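Local coordinates for protein hydratase ChsH1 (Mycobacterium tuberculosis, PDB 4W78) that catalyses, in complex with its partner ChsH2, the hydration of a steroid enoyl-CoA intermediate during breakdown of the cholesterol side chain, at residues A[4-12]-A[84-92]. Numbering follows the deposited sequence.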
loop_
_atom_site.group_PDB
_atom_site.type_symbol
_atom_site.label_atom_id
_atom_site.label_comp_id
_atom_site.label_asym_id
_atom_site.label_seq_id
_atom_site.Cartn_x
_atom_site.Cartn_y
_atom_site.Cartn_z
ATOM N N ASP A 4 -12.768 -12.635 -38.511
ATOM C CA ASP A 4 -11.355 -12.637 -38.149
ATOM C C ASP A 4 -11.156 -12.586 -36.635
ATOM O O ASP A 4 -10.172 -13.110 -36.115
ATOM C CB ASP A 4 -10.619 -11.477 -38.814
ATOM C CG ASP A 4 -10.647 -11.560 -40.327
ATOM O OD1 ASP A 4 -10.945 -12.647 -40.872
ATOM O OD2 ASP A 4 -10.361 -10.534 -40.977
ATOM N N ILE A 5 -12.082 -11.942 -35.929
ATOM C CA ILE A 5 -12.044 -11.914 -34.471
ATOM C C ILE A 5 -12.259 -13.308 -33.880
ATOM O O ILE A 5 -11.517 -13.744 -33.002
ATOM C CB ILE A 5 -13.098 -10.946 -33.896
ATOM C CG1 ILE A 5 -12.789 -9.515 -34.339
ATOM C CG2 ILE A 5 -13.149 -11.045 -32.379
ATOM C CD1 ILE A 5 -13.833 -8.506 -33.926
ATOM N N GLN A 6 -13.279 -14.008 -34.362
ATOM C CA GLN A 6 -13.542 -15.370 -33.905
ATOM C C GLN A 6 -12.358 -16.298 -34.183
ATOM O O GLN A 6 -12.003 -17.127 -33.342
ATOM C CB GLN A 6 -14.816 -15.916 -34.550
ATOM C CG GLN A 6 -16.074 -15.220 -34.061
ATOM C CD GLN A 6 -17.288 -15.533 -34.915
ATOM O OE1 GLN A 6 -17.160 -15.936 -36.072
ATOM N NE2 GLN A 6 -18.478 -15.342 -34.350
ATOM N N GLU A 7 -11.746 -16.146 -35.354
ATOM C CA GLU A 7 -10.577 -16.938 -35.716
ATOM C C GLU A 7 -9.382 -16.639 -34.808
ATOM O O GLU A 7 -8.675 -17.551 -34.383
ATOM C CB GLU A 7 -10.214 -16.729 -37.195
ATOM C CG GLU A 7 -11.291 -17.207 -38.157
ATOM C CD GLU A 7 -10.955 -16.932 -39.615
ATOM O OE1 GLU A 7 -9.788 -16.591 -39.909
ATOM O OE2 GLU A 7 -11.862 -17.057 -40.467
ATOM N N ALA A 8 -9.168 -15.365 -34.483
ATOM C CA ALA A 8 -8.057 -14.988 -33.614
ATOM C C ALA A 8 -8.262 -15.505 -32.204
ATOM O O ALA A 8 -7.323 -15.960 -31.555
ATOM C CB ALA A 8 -7.875 -13.478 -33.594
ATOM N N VAL A 9 -9.498 -15.398 -31.717
ATOM C CA VAL A 9 -9.842 -15.904 -30.398
ATOM C C VAL A 9 -9.565 -17.404 -30.305
ATOM O O VAL A 9 -9.021 -17.870 -29.297
ATOM C CB VAL A 9 -11.326 -15.606 -30.053
ATOM C CG1 VAL A 9 -11.766 -16.385 -28.818
ATOM C CG2 VAL A 9 -11.522 -14.112 -29.823
ATOM N N ALA A 10 -9.928 -18.136 -31.350
ATOM C CA ALA A 10 -9.715 -19.582 -31.400
ATOM C C ALA A 10 -8.225 -19.914 -31.286
ATOM O O ALA A 10 -7.827 -20.810 -30.545
ATOM C CB ALA A 10 -10.295 -20.159 -32.682
ATOM N N GLN A 11 -7.391 -19.180 -32.008
ATOM C CA GLN A 11 -5.966 -19.452 -31.927
ATOM C C GLN A 11 -5.392 -19.164 -30.538
ATOM O O GLN A 11 -4.531 -19.893 -30.050
ATOM C CB GLN A 11 -5.209 -18.728 -33.043
ATOM C CG GLN A 11 -5.881 -18.875 -34.417
ATOM C CD GLN A 11 -6.176 -20.330 -34.831
ATOM O OE1 GLN A 11 -5.358 -21.228 -34.627
ATOM N NE2 GLN A 11 -7.351 -20.554 -35.425
ATOM N N ILE A 12 -5.910 -18.135 -29.862
ATOM C CA ILE A 12 -5.513 -17.856 -28.500
ATOM C C ILE A 12 -5.939 -18.977 -27.563
ATOM O O ILE A 12 -5.160 -19.449 -26.746
ATOM C CB ILE A 12 -6.085 -16.497 -28.029
ATOM C CG1 ILE A 12 -5.492 -15.376 -28.902
ATOM C CG2 ILE A 12 -5.801 -16.276 -26.554
ATOM C CD1 ILE A 12 -6.217 -14.038 -28.794
ATOM N N PRO A 84 -3.419 -15.200 -21.758
ATOM C CA PRO A 84 -4.242 -15.004 -22.954
ATOM C C PRO A 84 -4.864 -13.612 -23.044
ATOM O O PRO A 84 -5.352 -13.272 -24.118
ATOM C CB PRO A 84 -5.336 -16.075 -22.804
ATOM C CG PRO A 84 -5.414 -16.317 -21.331
ATOM C CD PRO A 84 -3.987 -16.208 -20.850
ATOM N N LEU A 85 -4.835 -12.839 -21.961
ATOM C CA LEU A 85 -5.499 -11.532 -21.949
ATOM C C LEU A 85 -4.762 -10.510 -22.807
ATOM O O LEU A 85 -5.387 -9.705 -23.479
ATOM C CB LEU A 85 -5.690 -11.015 -20.523
ATOM C CG LEU A 85 -6.585 -9.778 -20.356
ATOM C CD1 LEU A 85 -7.911 -9.941 -21.097
ATOM C CD2 LEU A 85 -6.837 -9.532 -18.884
ATOM N N GLY A 86 -3.435 -10.556 -22.784
ATOM C CA GLY A 86 -2.629 -9.687 -23.634
ATOM C C GLY A 86 -3.047 -9.681 -25.094
ATOM O O GLY A 86 -3.377 -8.630 -25.647
ATOM N N PRO A 87 -3.019 -10.856 -25.745
ATOM C CA PRO A 87 -3.430 -10.976 -27.146
ATOM C C PRO A 87 -4.879 -10.551 -27.382
ATOM O O PRO A 87 -5.174 -9.982 -28.437
ATOM C CB PRO A 87 -3.275 -12.471 -27.425
ATOM C CG PRO A 87 -2.273 -12.939 -26.434
ATOM C CD PRO A 87 -2.394 -12.089 -25.237
ATOM N N ILE A 88 -5.760 -10.838 -26.427
ATOM C CA ILE A 88 -7.168 -10.485 -26.551
ATOM C C ILE A 88 -7.356 -8.975 -26.523
ATOM O O ILE A 88 -8.083 -8.418 -27.354
ATOM C CB ILE A 88 -8.001 -11.137 -25.438
ATOM C CG1 ILE A 88 -8.268 -12.592 -25.788
ATOM C CG2 ILE A 88 -9.326 -10.396 -25.233
ATOM C CD1 ILE A 88 -9.213 -12.756 -26.958
ATOM N N ILE A 89 -6.682 -8.315 -25.588
ATOM C CA ILE A 89 -6.765 -6.856 -25.502
ATOM C C ILE A 89 -6.236 -6.190 -26.776
ATOM O O ILE A 89 -6.856 -5.266 -27.298
ATOM C CB ILE A 89 -6.021 -6.297 -24.271
ATOM C CG1 ILE A 89 -6.661 -6.799 -22.973
ATOM C CG2 ILE A 89 -5.985 -4.761 -24.315
ATOM C CD1 ILE A 89 -8.147 -6.501 -22.830
ATOM N N LYS A 90 -5.101 -6.665 -27.290
ATOM C CA LYS A 90 -4.569 -6.152 -28.551
ATOM C C LYS A 90 -5.534 -6.342 -29.724
ATOM O O LYS A 90 -5.745 -5.425 -30.512
ATOM C CB LYS A 90 -3.220 -6.806 -28.873
ATOM C CG LYS A 90 -2.553 -6.289 -30.147
ATOM C CD LYS A 90 -2.149 -4.828 -30.018
ATOM C CE LYS A 90 -1.065 -4.450 -31.026
ATOM N NZ LYS A 90 -1.417 -4.799 -32.431
ATOM N N LEU A 91 -6.101 -7.538 -29.837
ATOM C CA LEU A 91 -7.069 -7.850 -30.879
ATOM C C LEU A 91 -8.198 -6.822 -30.889
ATOM O O LEU A 91 -8.489 -6.227 -31.926
ATOM C CB LEU A 91 -7.645 -9.252 -30.655
ATOM C CG LEU A 91 -8.697 -9.768 -31.637
ATOM C CD1 LEU A 91 -8.082 -9.962 -33.021
ATOM C CD2 LEU A 91 -9.323 -11.065 -31.123
ATOM N N PHE A 92 -8.813 -6.601 -29.726
ATOM C CA PHE A 92 -9.966 -5.692 -29.647
ATOM C C PHE A 92 -9.620 -4.211 -29.750
ATOM O O PHE A 92 -10.377 -3.433 -30.344
ATOM C CB PHE A 92 -10.834 -6.003 -28.421
ATOM C CG PHE A 92 -11.612 -7.273 -28.574
ATOM C CD1 PHE A 92 -12.700 -7.319 -29.433
ATOM C CD2 PHE A 92 -11.231 -8.430 -27.913
ATOM C CE1 PHE A 92 -13.404 -8.493 -29.611
ATOM C CE2 PHE A 92 -11.941 -9.609 -28.081
ATOM C CZ PHE A 92 -13.029 -9.641 -28.928
#
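Ile12 lays its side chain across Pro84, Pro87 and Ile88, touching all three with its two branches. Two antiparallel helices pack here on the strands of a HotDog-type sheet; the axes of their short segments run 169° apart in direction and approach to 10.3 Å. The example illustrates how neighbouring helices on a sheet can be joined mainly by apolar side chains: no hydrogen bond passes between the segments. The branches of Ile12 diverge at CB, CG2 turning to Pro84 while the extended CG1-CD1 arm runs to Pro87 and Ile88. CG2 sits 3.8 Å from Pro84 CB, while CD1 reaches the flank of the second proline, 3.6 Å from Pro87 CB, and also touches Ile88 CD1.

One turn back along the first helix, Ala8 presents only a methyl, and both methyls of Leu91 pack against it. Ala8 CB lies 3.6 Å from Leu91 CD1 and almost as near CD2. CG of Leu91 stands anti to the backbone N (chi1 179°), which directs the fork toward the first helix, and its CD2 continues to Val9 CG2 and to the carbonyl oxygen of Ile5.

Nearer the sheet, Val9 CG2 meets Ile88 CD1 at 3.9 Å. Beneath this layer, Val9 rests on Val128, Ile12 and Ile88 share Leu125, and Ile88 and Phe92 touch Ile142, so residues from both helices pack on strands 119-134 and 139-150. Trp140 contacts Ile5 and meets the ring of Phe92 with the planes about 45° apart. Within helix 85-94, Ile88 CG2 lies at the edge of that ring, in its plane. From the first helix, Ile5 CG2 approaches the same ring obliquely, 3.7 Å from Phe92 CZ and only slightly farther from CE1.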